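Local coordinates for protein Ton_1535 (Thermococcus onnurineus, PDB 3ZPJ) that is of unknown function but folds as an all-helical alpha-solenoid whose regular winding is broken by an unusual left-handed helical turn, at residues Ile161-Glu166 with Asp186-Leu191; Glu176-Tyr181 with Lys202-Ala207; Ala207-Asp212 with Val250-Lys255. All blocks are in the same frame, centred on the assembly; numbering follows the deposited sequence.

Contact 1: Ile161-Glu166 with Asp186-Leu191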
ATOM      1  N   ILE A 161      13.215   0.026 -11.126  1.00 30.05           N
ATOM      2  CA  ILE A 161      12.273  -0.996 -10.678  1.00 23.85           C
ATOM      3  C   ILE A 161      11.909  -0.713  -9.220  1.00 31.93           C
ATOM      4  O   ILE A 161      10.744  -0.751  -8.859  1.00 30.36           O
ATOM      5  CB  ILE A 161      12.900  -2.366 -10.785  1.00 28.37           C
ATOM      6  CG1 ILE A 161      13.233  -2.646 -12.256  1.00 30.15           C
ATOM      7  CG2 ILE A 161      11.964  -3.438 -10.245  1.00 28.88           C
ATOM      8  CD1 ILE A 161      13.641  -4.090 -12.492  1.00 35.55           C
ATOM      9  N   GLY A 162      12.920  -0.411  -8.404  1.00 24.70           N
ATOM     10  CA  GLY A 162      12.714   0.037  -7.042  1.00 32.19           C
ATOM     11  C   GLY A 162      11.686   1.143  -6.944  1.00 38.36           C
ATOM     12  O   GLY A 162      10.730   1.005  -6.180  1.00 35.46           O
ATOM     13  N   ASP A 163      11.865   2.220  -7.715  1.00 36.39           N
ATOM     14  CA  ASP A 163      10.937   3.337  -7.664  1.00 27.54           C
ATOM     15  C   ASP A 163       9.533   2.864  -7.991  1.00 31.71           C
ATOM     16  O   ASP A 163       8.574   3.249  -7.324  1.00 31.58           O
ATOM     17  CB  ASP A 163      11.323   4.451  -8.638  1.00 40.94           C
ATOM     18  CG  ASP A 163      12.596   5.187  -8.237  1.00 44.73           C
ATOM     19  OD1 ASP A 163      13.029   5.049  -7.087  1.00 38.99           O
ATOM     20  OD2 ASP A 163      13.163   5.912  -9.084  1.00 52.51           O
ATOM     21  N   LEU A 164       9.406   2.019  -9.012  1.00 28.81           N
ATOM     22  CA  LEU A 164       8.077   1.562  -9.406  1.00 33.86           C
ATOM     23  C   LEU A 164       7.448   0.574  -8.404  1.00 30.59           C
ATOM     24  O   LEU A 164       6.229   0.596  -8.177  1.00 31.08           O
ATOM     25  CB  LEU A 164       8.083   0.998 -10.834  1.00 35.83           C
ATOM     26  CG  LEU A 164       8.502   2.015 -11.910  1.00 39.50           C
ATOM     27  CD1 LEU A 164       8.743   1.389 -13.271  1.00 31.13           C
ATOM     28  CD2 LEU A 164       7.481   3.072 -12.043  1.00 36.32           C
ATOM     29  N   LEU A 165       8.272  -0.290  -7.818  1.00 29.20           N
ATOM     30  CA  LEU A 165       7.803  -1.209  -6.787  1.00 30.26           C
ATOM     31  C   LEU A 165       7.208  -0.351  -5.674  1.00 25.58           C
ATOM     32  O   LEU A 165       6.082  -0.571  -5.248  1.00 31.28           O
ATOM     33  CB  LEU A 165       8.947  -2.085  -6.258  1.00 20.78           C
ATOM     34  CG  LEU A 165       9.359  -3.286  -7.107  1.00 30.52           C
ATOM     35  CD1 LEU A 165      10.740  -3.767  -6.693  1.00 26.75           C
ATOM     36  CD2 LEU A 165       8.355  -4.428  -7.002  1.00 25.61           C
ATOM     37  N   GLU A 166       7.952   0.678  -5.275  1.00 31.69           N
ATOM     38  CA  GLU A 166       7.534   1.568  -4.204  1.00 32.81           C
ATOM     39  C   GLU A 166       6.221   2.273  -4.507  1.00 34.86           C
ATOM     40  O   GLU A 166       5.335   2.343  -3.651  1.00 31.25           O
ATOM     41  CB  GLU A 166       8.630   2.582  -3.849  1.00 30.47           C
ATOM     42  CG  GLU A 166       8.271   3.440  -2.630  1.00 37.15           C
ATOM     43  CD  GLU A 166       9.247   4.577  -2.369  1.00 44.69           C
ATOM     44  OE1 GLU A 166      10.169   4.785  -3.189  1.00 50.37           O
ATOM     45  OE2 GLU A 166       9.084   5.270  -1.336  1.00 39.57           O
ATOM     46  N   ASP A 186      14.905  -3.853  -0.455  1.00 26.75           N
ATOM     47  CA  ASP A 186      15.979  -4.757  -0.835  1.00 38.89           C
ATOM     48  C   ASP A 186      16.855  -4.148  -1.935  1.00 30.91           C
ATOM     49  O   ASP A 186      18.089  -4.196  -1.862  1.00 32.51           O
ATOM     50  CB  ASP A 186      15.386  -6.074  -1.308  1.00 49.92           C
ATOM     51  CG  ASP A 186      16.062  -7.256  -0.700  1.00 64.97           C
ATOM     52  OD1 ASP A 186      15.617  -7.676   0.393  1.00 78.48           O
ATOM     53  OD2 ASP A 186      17.035  -7.757  -1.308  1.00 62.41           O
ATOM     54  N   ILE A 187      16.206  -3.542  -2.928  1.00 29.96           N
ATOM     55  CA  ILE A 187      16.912  -2.971  -4.081  1.00 37.47           C
ATOM     56  C   ILE A 187      17.697  -1.714  -3.676  1.00 36.99           C
ATOM     57  O   ILE A 187      18.859  -1.537  -4.071  1.00 29.91           O
ATOM     58  CB  ILE A 187      15.924  -2.636  -5.224  1.00 32.48           C
ATOM     59  CG1 ILE A 187      15.551  -3.897  -6.007  1.00 34.67           C
ATOM     60  CG2 ILE A 187      16.508  -1.623  -6.169  1.00 36.17           C
ATOM     61  CD1 ILE A 187      14.405  -3.658  -7.022  1.00 31.62           C
ATOM     62  N   PHE A 188      17.062  -0.855  -2.877  1.00 26.33           N
ATOM     63  CA  PHE A 188      17.672   0.398  -2.466  1.00 29.02           C
ATOM     64  C   PHE A 188      18.812   0.164  -1.486  1.00 32.46           C
ATOM     65  O   PHE A 188      19.797   0.917  -1.445  1.00 35.99           O
ATOM     66  CB  PHE A 188      16.607   1.309  -1.857  1.00 35.42           C
ATOM     67  CG  PHE A 188      15.597   1.777  -2.855  1.00 32.88           C
ATOM     68  CD1 PHE A 188      15.932   1.849  -4.203  1.00 32.26           C
ATOM     69  CD2 PHE A 188      14.324   2.137  -2.466  1.00 24.16           C
ATOM     70  CE1 PHE A 188      15.011   2.267  -5.136  1.00 26.89           C
ATOM     71  CE2 PHE A 188      13.384   2.557  -3.409  1.00 21.30           C
ATOM     72  CZ  PHE A 188      13.739   2.629  -4.734  1.00 35.41           C
ATOM     73  N   ASP A 189      18.673  -0.901  -0.706  1.00 38.98           N
ATOM     74  CA  ASP A 189      19.705  -1.305   0.225  1.00 32.96           C
ATOM     75  C   ASP A 189      20.947  -1.833  -0.499  1.00 40.54           C
ATOM     76  O   ASP A 189      22.071  -1.391  -0.224  1.00 40.35           O
ATOM     77  CB  ASP A 189      19.166  -2.377   1.164  1.00 40.35           C
ATOM     78  CG  ASP A 189      20.156  -2.751   2.244  1.00 51.15           C
ATOM     79  OD1 ASP A 189      20.694  -1.838   2.914  1.00 54.03           O
ATOM     80  OD2 ASP A 189      20.411  -3.962   2.406  1.00 55.98           O
ATOM     81  N   LYS A 190      20.751  -2.788  -1.411  1.00 38.28           N
ATOM     82  CA  LYS A 190      21.896  -3.394  -2.106  1.00 44.16           C
ATOM     83  C   LYS A 190      22.576  -2.405  -3.038  1.00 41.60           C
ATOM     84  O   LYS A 190      23.770  -2.519  -3.290  1.00 41.33           O
ATOM     85  CB  LYS A 190      21.495  -4.629  -2.924  1.00 42.36           C
ATOM     86  CG  LYS A 190      20.808  -5.730  -2.157  1.00 59.31           C
ATOM     87  CD  LYS A 190      21.584  -6.171  -0.936  1.00 71.51           C
ATOM     88  CE  LYS A 190      20.924  -7.401  -0.334  1.00 79.87           C
ATOM     89  NZ  LYS A 190      20.830  -8.497  -1.345  1.00 84.78           N
ATOM     90  N   LEU A 191      21.814  -1.444  -3.556  1.00 40.80           N
ATOM     91  CA  LEU A 191      22.360  -0.534  -4.560  1.00 43.16           C
ATOM     92  C   LEU A 191      22.808   0.814  -3.993  1.00 41.91           C
ATOM     93  O   LEU A 191      23.137   1.734  -4.751  1.00 38.61           O
ATOM     94  CB  LEU A 191      21.364  -0.328  -5.696  1.00 35.26           C
ATOM     95  CG  LEU A 191      21.210  -1.533  -6.605  1.00 35.68           C
ATOM     96  CD1 LEU A 191      20.345  -1.125  -7.763  1.00 39.43           C
ATOM     97  CD2 LEU A 191      22.581  -1.986  -7.098  1.00 42.39           C
TER
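Asp-163 OD1 is salt-bridged to Arg-196 of helix 194-209 and, beside that, lies 3.4 Å from Phe-188 CZ. Its approach to the phenyl ring is oblique, with the carboxylate and ring planes 52° apart. Glu-166 OE1 comes in differently, at the ring's edge and near its plane, 3.9 Å from Phe-188 CE2, where the slight positive charge of the ring C-H groups probably suits it; the other oxygen, OE2, is held by Lys-203. The ring also presses directly on backbone, since Gly-162 has no side chain to hold it off: Phe-188 CZ is 3.4 Å from Gly-162 C, and CE1 is 3.7 Å from Gly-162 CA.

This is the packing of two consecutive antiparallel helices in an alpha-solenoid, 151-170 and 174-190, whose local axes make an angle of 147° and come within 9.6 Å. Ile-187 fills the apolar half. Its CG1 stands beside the backbone N (chi1 -79°) and the chain then runs straight out, bringing CD1 to 3.7 Å from Leu-165 CD1 and 4.0 Å from Ile-161 CG2. Those two residues, one turn apart, also touch Phe-137 of helix 130-146.

Contact 2: Glu176-Tyr181 with Lys202-Ala207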
ATOM      1  N   GLU A 176      -1.526  -6.002   0.785  1.00 39.48           N
ATOM      2  CA  GLU A 176      -1.029  -6.209  -0.561  1.00 45.09           C
ATOM      3  C   GLU A 176       0.261  -5.440  -0.797  1.00 46.19           C
ATOM      4  O   GLU A 176       1.121  -5.895  -1.538  1.00 47.20           O
ATOM      5  CB  GLU A 176      -2.107  -5.855  -1.587  1.00 36.89           C
ATOM      6  CG  GLU A 176      -3.322  -6.785  -1.506  1.00 31.58           C
ATOM      7  CD  GLU A 176      -4.517  -6.261  -2.298  1.00 44.29           C
ATOM      8  OE1 GLU A 176      -4.416  -5.154  -2.886  1.00 47.65           O
ATOM      9  OE2 GLU A 176      -5.560  -6.958  -2.328  1.00 46.13           O
ATOM     10  N   ALA A 177       0.414  -4.299  -0.129  1.00 37.87           N
ATOM     11  CA  ALA A 177       1.562  -3.427  -0.373  1.00 32.62           C
ATOM     12  C   ALA A 177       2.884  -3.987   0.138  1.00 32.30           C
ATOM     13  O   ALA A 177       3.956  -3.661  -0.383  1.00 35.20           O
ATOM     14  CB  ALA A 177       1.312  -2.042   0.221  1.00 31.12           C
ATOM     15  N   MET A 178       2.805  -4.849   1.144  1.00 37.95           N
ATOM     16  CA  MET A 178       4.000  -5.270   1.866  1.00 29.64           C
ATOM     17  C   MET A 178       5.084  -5.899   0.970  1.00 34.47           C
ATOM     18  O   MET A 178       6.252  -5.535   1.059  1.00 40.57           O
ATOM     19  CB  MET A 178       3.639  -6.193   3.056  1.00 28.77           C
ATOM     20  CG  MET A 178       4.668  -6.122   4.190  1.00 35.87           C
ATOM     21  SD  MET A 178       4.642  -4.528   5.085  1.00 31.96           S
ATOM     22  CE  MET A 178       2.989  -4.682   5.779  1.00 26.22           C
ATOM     23  N   ASP A 179       4.701  -6.813   0.092  1.00 34.59           N
ATOM     24  CA  ASP A 179       5.687  -7.488  -0.756  1.00 33.82           C
ATOM     25  C   ASP A 179       6.431  -6.540  -1.719  1.00 32.07           C
ATOM     26  O   ASP A 179       7.611  -6.730  -1.999  1.00 41.80           O
ATOM     27  CB  ASP A 179       5.013  -8.609  -1.516  1.00 31.78           C
ATOM     28  CG  ASP A 179       4.794  -9.844  -0.657  1.00 41.96           C
ATOM     29  OD1 ASP A 179       5.531  -9.997   0.338  1.00 40.35           O
ATOM     30  OD2 ASP A 179       3.899 -10.657  -0.986  1.00 48.14           O
ATOM     31  N   PHE A 180       5.734  -5.514  -2.194  1.00 27.20           N
ATOM     32  CA  PHE A 180       6.304  -4.515  -3.088  1.00 28.48           C
ATOM     33  C   PHE A 180       7.334  -3.687  -2.341  1.00 32.65           C
ATOM     34  O   PHE A 180       8.428  -3.416  -2.843  1.00 32.22           O
ATOM     35  CB  PHE A 180       5.197  -3.611  -3.647  1.00 29.91           C
ATOM     36  CG  PHE A 180       4.203  -4.348  -4.501  1.00 37.37           C
ATOM     37  CD1 PHE A 180       3.158  -5.054  -3.920  1.00 38.02           C
ATOM     38  CD2 PHE A 180       4.339  -4.375  -5.883  1.00 36.43           C
ATOM     39  CE1 PHE A 180       2.259  -5.763  -4.695  1.00 38.29           C
ATOM     40  CE2 PHE A 180       3.443  -5.082  -6.665  1.00 36.17           C
ATOM     41  CZ  PHE A 180       2.392  -5.774  -6.072  1.00 30.64           C
ATOM     42  N   TYR A 181       6.975  -3.284  -1.132  1.00 36.28           N
ATOM     43  CA  TYR A 181       7.879  -2.515  -0.300  1.00 33.82           C
ATOM     44  C   TYR A 181       9.154  -3.285   0.083  1.00 25.94           C
ATOM     45  O   TYR A 181      10.249  -2.718   0.100  1.00 36.85           O
ATOM     46  CB  TYR A 181       7.173  -2.086   0.974  1.00 31.56           C
ATOM     47  CG  TYR A 181       6.196  -0.954   0.847  1.00 27.81           C
ATOM     48  CD1 TYR A 181       6.311   0.014  -0.143  1.00 25.67           C
ATOM     49  CD2 TYR A 181       5.151  -0.835   1.763  1.00 35.13           C
ATOM     50  CE1 TYR A 181       5.366   1.080  -0.227  1.00 23.77           C
ATOM     51  CE2 TYR A 181       4.236   0.198   1.695  1.00 21.42           C
ATOM     52  CZ  TYR A 181       4.334   1.148   0.713  1.00 31.05           C
ATOM     53  OH  TYR A 181       3.389   2.159   0.714  1.00 34.70           O
ATOM     54  N   LYS A 202      10.595   3.144   6.523  1.00 29.29           N
ATOM     55  CA  LYS A 202       9.531   3.825   7.244  1.00 37.73           C
ATOM     56  C   LYS A 202       8.140   3.453   6.709  1.00 32.23           C
ATOM     57  O   LYS A 202       7.225   3.237   7.494  1.00 35.24           O
ATOM     58  CB  LYS A 202       9.758   5.338   7.227  1.00 33.87           C
ATOM     59  CG  LYS A 202       8.790   6.118   8.070  1.00 38.81           C
ATOM     60  CD  LYS A 202       9.213   7.562   8.155  1.00 41.26           C
ATOM     61  CE  LYS A 202       8.091   8.436   8.655  1.00 51.91           C
ATOM     62  NZ  LYS A 202       8.430   9.878   8.482  1.00 64.81           N
ATOM     63  N   LYS A 203       7.982   3.330   5.391  1.00 30.60           N
ATOM     64  CA  LYS A 203       6.666   2.935   4.843  1.00 30.31           C
ATOM     65  C   LYS A 203       6.291   1.502   5.237  1.00 28.61           C
ATOM     66  O   LYS A 203       5.113   1.123   5.246  1.00 30.28           O
ATOM     67  CB  LYS A 203       6.610   3.106   3.315  1.00 28.01           C
ATOM     68  CG  LYS A 203       6.715   4.558   2.848  1.00 26.46           C
ATOM     69  CD  LYS A 203       6.684   4.671   1.336  1.00 24.68           C
ATOM     70  CE  LYS A 203       6.523   6.106   0.849  1.00 28.92           C
ATOM     71  NZ  LYS A 203       6.768   6.240  -0.643  1.00 25.65           N
ATOM     72  N   ILE A 204       7.296   0.702   5.569  1.00 32.55           N
ATOM     73  CA  ILE A 204       7.041  -0.671   5.995  1.00 29.37           C
ATOM     74  C   ILE A 204       6.568  -0.720   7.452  1.00 30.01           C
ATOM     75  O   ILE A 204       5.619  -1.447   7.768  1.00 33.65           O
ATOM     76  CB  ILE A 204       8.278  -1.554   5.799  1.00 36.25           C
ATOM     77  CG1 ILE A 204       8.512  -1.791   4.299  1.00 38.57           C
ATOM     78  CG2 ILE A 204       8.101  -2.879   6.534  1.00 24.14           C
ATOM     79  CD1 ILE A 204       9.887  -2.380   3.958  1.00 27.81           C
ATOM     80  N   GLU A 205       7.197   0.067   8.332  1.00 29.45           N
ATOM     81  CA  GLU A 205       6.728   0.140   9.726  1.00 41.15           C
ATOM     82  C   GLU A 205       5.307   0.685   9.729  1.00 35.31           C
ATOM     83  O   GLU A 205       4.454   0.211  10.453  1.00 32.10           O
ATOM     84  CB  GLU A 205       7.591   1.058  10.594  1.00 36.30           C
ATOM     85  CG  GLU A 205       9.054   0.684  10.735  1.00 59.28           C
ATOM     86  CD  GLU A 205       9.816   1.684  11.621  1.00 67.91           C
ATOM     87  OE1 GLU A 205       9.254   2.118  12.653  1.00 68.69           O
ATOM     88  OE2 GLU A 205      10.963   2.052  11.271  1.00 67.46           O
ATOM     89  N   LEU A 206       5.063   1.687   8.894  1.00 42.11           N
ATOM     90  CA  LEU A 206       3.748   2.283   8.815  1.00 37.89           C
ATOM     91  C   LEU A 206       2.740   1.259   8.296  1.00 37.04           C
ATOM     92  O   LEU A 206       1.717   1.037   8.923  1.00 30.77           O
ATOM     93  CB  LEU A 206       3.779   3.542   7.945  1.00 31.12           C
ATOM     94  CG  LEU A 206       2.440   4.185   7.570  1.00 35.44           C
ATOM     95  CD1 LEU A 206       1.532   4.371   8.768  1.00 37.39           C
ATOM     96  CD2 LEU A 206       2.723   5.539   6.929  1.00 33.13           C
ATOM     97  N   ALA A 207       3.031   0.617   7.168  1.00 25.73           N
ATOM     98  CA  ALA A 207       2.096  -0.380   6.665  1.00 29.63           C
ATOM     99  C   ALA A 207       1.846  -1.485   7.704  1.00 34.94           C
ATOM    100  O   ALA A 207       0.733  -1.982   7.824  1.00 36.46           O
ATOM    101  CB  ALA A 207       2.581  -0.988   5.347  1.00 24.72           C
TER
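The ring of Tyr-181 takes Lys-203 on one face and Ala-207 at its edge. Lys-203 CB makes a CH-pi contact, 4.2 Å from the centroid of the Tyr-181 ring and 18° off the ring normal, displaced toward the rim on the CZ and CE2 side. The Ala-207 methyl, CB, lies near the ring plane, 4.2 Å from Tyr-181 CE2. These two neighbours probably limit the ring's rotation. Backbone meets the ring too, with Lys-203 O 3.8 Å from Tyr-181 CE2. From CB the lysine chain runs on fully extended and crosses the tyrosine at about a right angle; its CD passes 4.1 Å from Tyr-181 CE1 before NZ, besides its bond to Glu-166, reaches a salt bridge with Asp-170. The hydroxyl of the buried tyrosine, OH, is hydrogen-bonded to Asp-170 and Arg-219, which fixes the position of that end, and Asp-170 ties together the polar ends of both side chains.

Helices 174-190 and 194-209 follow one another in the solenoid and pack almost antiparallel here, at 160°, with local axes 10.1 Å apart. On the flank away from the tyrosine hydroxyl the contact is mostly apolar. Ile-204 CG1 sits 3.6 Å from Tyr-181 CB, and its other branch, CG2, meets Met-178 SD. The methionine starts out trans to its main-chain nitrogen (chi1 -153°), then bends at both later torsions, which folds the thioether across toward the partner helix. Its end, Met-178 CE, thereby rests 3.7 Å from Ala-207 CB. Ala-207 O is in turn hydrogen-bonded to Ser-174 OG at the start of helix 174-190.

Contact 3: Ala207-Asp212 with Val250-Lys255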
ATOM      1  N   ALA A 207       3.031   0.617   7.168  1.00 25.73           N
ATOM      2  CA  ALA A 207       2.096  -0.380   6.665  1.00 29.63           C
ATOM      3  C   ALA A 207       1.846  -1.485   7.704  1.00 34.94           C
ATOM      4  O   ALA A 207       0.733  -1.982   7.824  1.00 36.46           O
ATOM      5  CB  ALA A 207       2.581  -0.988   5.347  1.00 24.72           C
ATOM      6  N   LYS A 208       2.886  -1.858   8.446  1.00 35.56           N
ATOM      7  CA  LYS A 208       2.767  -2.903   9.462  1.00 36.94           C
ATOM      8  C   LYS A 208       1.951  -2.443  10.659  1.00 37.33           C
ATOM      9  O   LYS A 208       1.212  -3.226  11.239  1.00 39.29           O
ATOM     10  CB  LYS A 208       4.144  -3.371   9.946  1.00 39.77           C
ATOM     11  CG  LYS A 208       4.704  -4.548   9.187  1.00 46.54           C
ATOM     12  CD  LYS A 208       6.162  -4.801   9.559  1.00 48.95           C
ATOM     13  CE  LYS A 208       6.810  -5.780   8.581  1.00 53.05           C
ATOM     14  NZ  LYS A 208       8.298  -5.897   8.788  1.00 60.26           N
ATOM     15  N   THR A 209       2.096  -1.175  11.025  1.00 38.38           N
ATOM     16  CA  THR A 209       1.441  -0.627  12.206  1.00 30.49           C
ATOM     17  C   THR A 209      -0.030  -0.362  11.913  1.00 37.12           C
ATOM     18  O   THR A 209      -0.911  -0.728  12.693  1.00 38.29           O
ATOM     19  CB  THR A 209       2.073   0.703  12.628  1.00 26.04           C
ATOM     20  OG1 THR A 209       3.498   0.555  12.732  1.00 31.07           O
ATOM     21  CG2 THR A 209       1.493   1.163  13.970  1.00 29.15           C
ATOM     22  N   VAL A 210      -0.293   0.301  10.796  1.00 36.85           N
ATOM     23  CA  VAL A 210      -1.664   0.598  10.390  1.00 32.19           C
ATOM     24  C   VAL A 210      -2.018  -0.361   9.249  1.00 39.78           C
ATOM     25  O   VAL A 210      -1.833  -0.046   8.067  1.00 42.58           O
ATOM     26  CB  VAL A 210      -1.788   2.051   9.927  1.00 30.17           C
ATOM     27  CG1 VAL A 210      -3.241   2.410   9.719  1.00 34.29           C
ATOM     28  CG2 VAL A 210      -1.184   2.982  10.961  1.00 36.12           C
ATOM     29  N   TYR A 211      -2.514  -1.535   9.632  1.00 43.16           N
ATOM     30  CA  TYR A 211      -2.621  -2.683   8.750  1.00 41.18           C
ATOM     31  C   TYR A 211      -4.056  -2.925   8.317  1.00 46.91           C
ATOM     32  O   TYR A 211      -4.353  -2.939   7.127  1.00 50.24           O
ATOM     33  CB  TYR A 211      -2.099  -3.932   9.467  1.00 38.51           C
ATOM     34  CG  TYR A 211      -1.888  -5.124   8.559  1.00 37.56           C
ATOM     35  CD1 TYR A 211      -0.706  -5.269   7.852  1.00 37.00           C
ATOM     36  CD2 TYR A 211      -2.865  -6.119   8.425  1.00 40.88           C
ATOM     37  CE1 TYR A 211      -0.494  -6.358   7.030  1.00 34.12           C
ATOM     38  CE2 TYR A 211      -2.661  -7.222   7.594  1.00 32.16           C
ATOM     39  CZ  TYR A 211      -1.462  -7.320   6.900  1.00 37.14           C
ATOM     40  OH  TYR A 211      -1.213  -8.375   6.062  1.00 44.34           O
ATOM     41  N   ASP A 212      -4.940  -3.133   9.289  1.00 41.68           N
ATOM     42  CA  ASP A 212      -6.340  -3.436   8.998  1.00 47.21           C
ATOM     43  C   ASP A 212      -7.015  -2.276   8.281  1.00 53.01           C
ATOM     44  O   ASP A 212      -7.746  -2.478   7.312  1.00 58.37           O
ATOM     45  CB  ASP A 212      -7.099  -3.783  10.282  1.00 60.12           C
ATOM     46  CG  ASP A 212      -6.565  -5.046  10.968  1.00 65.92           C
ATOM     47  OD1 ASP A 212      -5.425  -5.014  11.488  1.00 64.84           O
ATOM     48  OD2 ASP A 212      -7.289  -6.066  11.001  1.00 63.75           O
ATOM     49  N   VAL A 250      -3.595   3.866  14.570  1.00 40.98           N
ATOM     50  CA  VAL A 250      -3.144   5.209  14.260  1.00 39.49           C
ATOM     51  C   VAL A 250      -2.458   5.841  15.462  1.00 41.47           C
ATOM     52  O   VAL A 250      -1.399   6.454  15.327  1.00 44.91           O
ATOM     53  CB  VAL A 250      -4.285   6.093  13.747  1.00 37.59           C
ATOM     54  CG1 VAL A 250      -3.931   7.564  13.899  1.00 33.99           C
ATOM     55  CG2 VAL A 250      -4.545   5.774  12.297  1.00 30.37           C
ATOM     56  N   ALA A 251      -3.040   5.666  16.642  1.00 40.39           N
ATOM     57  CA  ALA A 251      -2.427   6.193  17.857  1.00 37.97           C
ATOM     58  C   ALA A 251      -1.023   5.604  17.999  1.00 40.28           C
ATOM     59  O   ALA A 251      -0.082   6.294  18.373  1.00 49.98           O
ATOM     60  CB  ALA A 251      -3.270   5.864  19.069  1.00 36.27           C
ATOM     61  N   LEU A 252      -0.889   4.327  17.672  1.00 35.14           N
ATOM     62  CA  LEU A 252       0.388   3.644  17.799  1.00 40.38           C
ATOM     63  C   LEU A 252       1.422   4.233  16.832  1.00 42.57           C
ATOM     64  O   LEU A 252       2.597   4.386  17.160  1.00 42.02           O
ATOM     65  CB  LEU A 252       0.206   2.143  17.548  1.00 35.29           C
ATOM     66  CG  LEU A 252       1.416   1.255  17.825  1.00 37.91           C
ATOM     67  CD1 LEU A 252       1.950   1.517  19.234  1.00 32.24           C
ATOM     68  CD2 LEU A 252       1.029  -0.197  17.648  1.00 35.15           C
ATOM     69  N   TRP A 253       0.985   4.572  15.634  1.00 37.81           N
ATOM     70  CA  TRP A 253       1.919   5.145  14.677  1.00 40.42           C
ATOM     71  C   TRP A 253       2.319   6.557  15.122  1.00 38.57           C
ATOM     72  O   TRP A 253       3.483   6.946  15.036  1.00 32.60           O
ATOM     73  CB  TRP A 253       1.353   5.148  13.251  1.00 27.63           C
ATOM     74  CG  TRP A 253       2.293   5.841  12.340  1.00 38.21           C
ATOM     75  CD1 TRP A 253       2.171   7.101  11.832  1.00 28.46           C
ATOM     76  CD2 TRP A 253       3.544   5.340  11.878  1.00 37.91           C
ATOM     77  NE1 TRP A 253       3.267   7.412  11.062  1.00 31.98           N
ATOM     78  CE2 TRP A 253       4.125   6.342  11.073  1.00 39.02           C
ATOM     79  CE3 TRP A 253       4.226   4.127  12.046  1.00 36.53           C
ATOM     80  CZ2 TRP A 253       5.358   6.175  10.452  1.00 27.84           C
ATOM     81  CZ3 TRP A 253       5.449   3.967  11.447  1.00 32.26           C
ATOM     82  CH2 TRP A 253       6.003   4.984  10.649  1.00 31.31           C
ATOM     83  N   MET A 254       1.352   7.311  15.632  1.00 37.96           N
ATOM     84  CA  MET A 254       1.632   8.647  16.119  1.00 37.39           C
ATOM     85  C   MET A 254       2.653   8.559  17.251  1.00 32.54           C
ATOM     86  O   MET A 254       3.533   9.420  17.388  1.00 32.93           O
ATOM     87  CB  MET A 254       0.335   9.331  16.578  1.00 43.60           C
ATOM     88  CG  MET A 254      -0.708   9.434  15.474  1.00 43.75           C
ATOM     89  SD  MET A 254      -2.216  10.243  15.967  1.00 34.57           S
ATOM     90  CE  MET A 254      -1.520  11.791  16.429  1.00 35.76           C
ATOM     91  N   LYS A 255       2.538   7.508  18.056  1.00 38.57           N
ATOM     92  CA  LYS A 255       3.394   7.347  19.222  1.00 42.74           C
ATOM     93  C   LYS A 255       4.816   7.114  18.760  1.00 42.03           C
ATOM     94  O   LYS A 255       5.758   7.569  19.386  1.00 47.54           O
ATOM     95  CB  LYS A 255       2.926   6.172  20.069  1.00 46.92           C
ATOM     96  CG  LYS A 255       3.689   5.952  21.376  1.00 35.51           C
ATOM     97  CD  LYS A 255       3.271   4.611  21.965  1.00 35.78           C
ATOM     98  CE  LYS A 255       4.312   4.052  22.936  1.00 48.40           C
ATOM     99  NZ  LYS A 255       4.280   4.771  24.248  1.00 48.60           N
TER
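Apolar packing comes first, and the methyl of Thr-209 is at its centre. Thr-209 CG2 lies 3.9 Å from Leu-252 CG and also rests on the backbone, 3.8 Å from Trp-253 N, at the turn of helix 240-256 where Leu-252 and Trp-253 meet. Val-210 continues the contact with both branches: CG2 is 4.0 Å from Trp-253 CB, and CG1 comes more loosely to 4.4 Å from Val-250 CG2. The CB of Val-250 points away from the other segment, and the contact is correspondingly long. Leu-252 and Val-250 have further apolar neighbours, the former in Leu-289 and Leu-293 of helix 280-293, the latter in Leu-231 and Ile-234 of helix 227-237.

The segment 207-212 is where helix 194-209 runs out, Val-210 being the first residue to leave helical geometry. In this alpha-solenoid the end of that helix is thus packed against helix 240-256, with helices 216-223 and 227-237 between them in the chain.

The ring contact is made at an edge. Thr-209 OG1 lies near the indole plane, 3.7 Å from Trp-253 CE3, and the two side chains cross at about a right angle. With OG1 turned beside the main-chain nitrogen (chi1 -51°), the hydroxyl can donate a hydrogen bond back to Glu-205 O, one turn earlier, which meets its polar need inside a buried contact.

Hydrogen bonds to the exit loop come from Glu-249, just ahead of 250-255, whose OE1 accepts from Tyr-211 N, and from Ser-174 of helix 174-190, whose OG is bonded to Val-210 O.

The three contacts form a chain of helix pairings through the middle of the solenoid. Contacts 1 and 2 share helix 174-190, packed on 151-170 in one and on 194-209 in the other, with centres about 13 Å apart; a salt bridge of 2.6 Å between Glu-166 OE2 and Lys-203 NZ joins them directly. Contact 2 passes to contact 3 along helix 194-209, sharing Ala-207, with centres about 12 Å apart. There the indole reaches across, Trp-253 CZ3 lying 3.4 Å from Leu-206 N. Contacts 1 and 3 do not touch, their nearest atoms being about 10 Å apart. With the function unknown, the contacts cannot be tied to an active site or ligand.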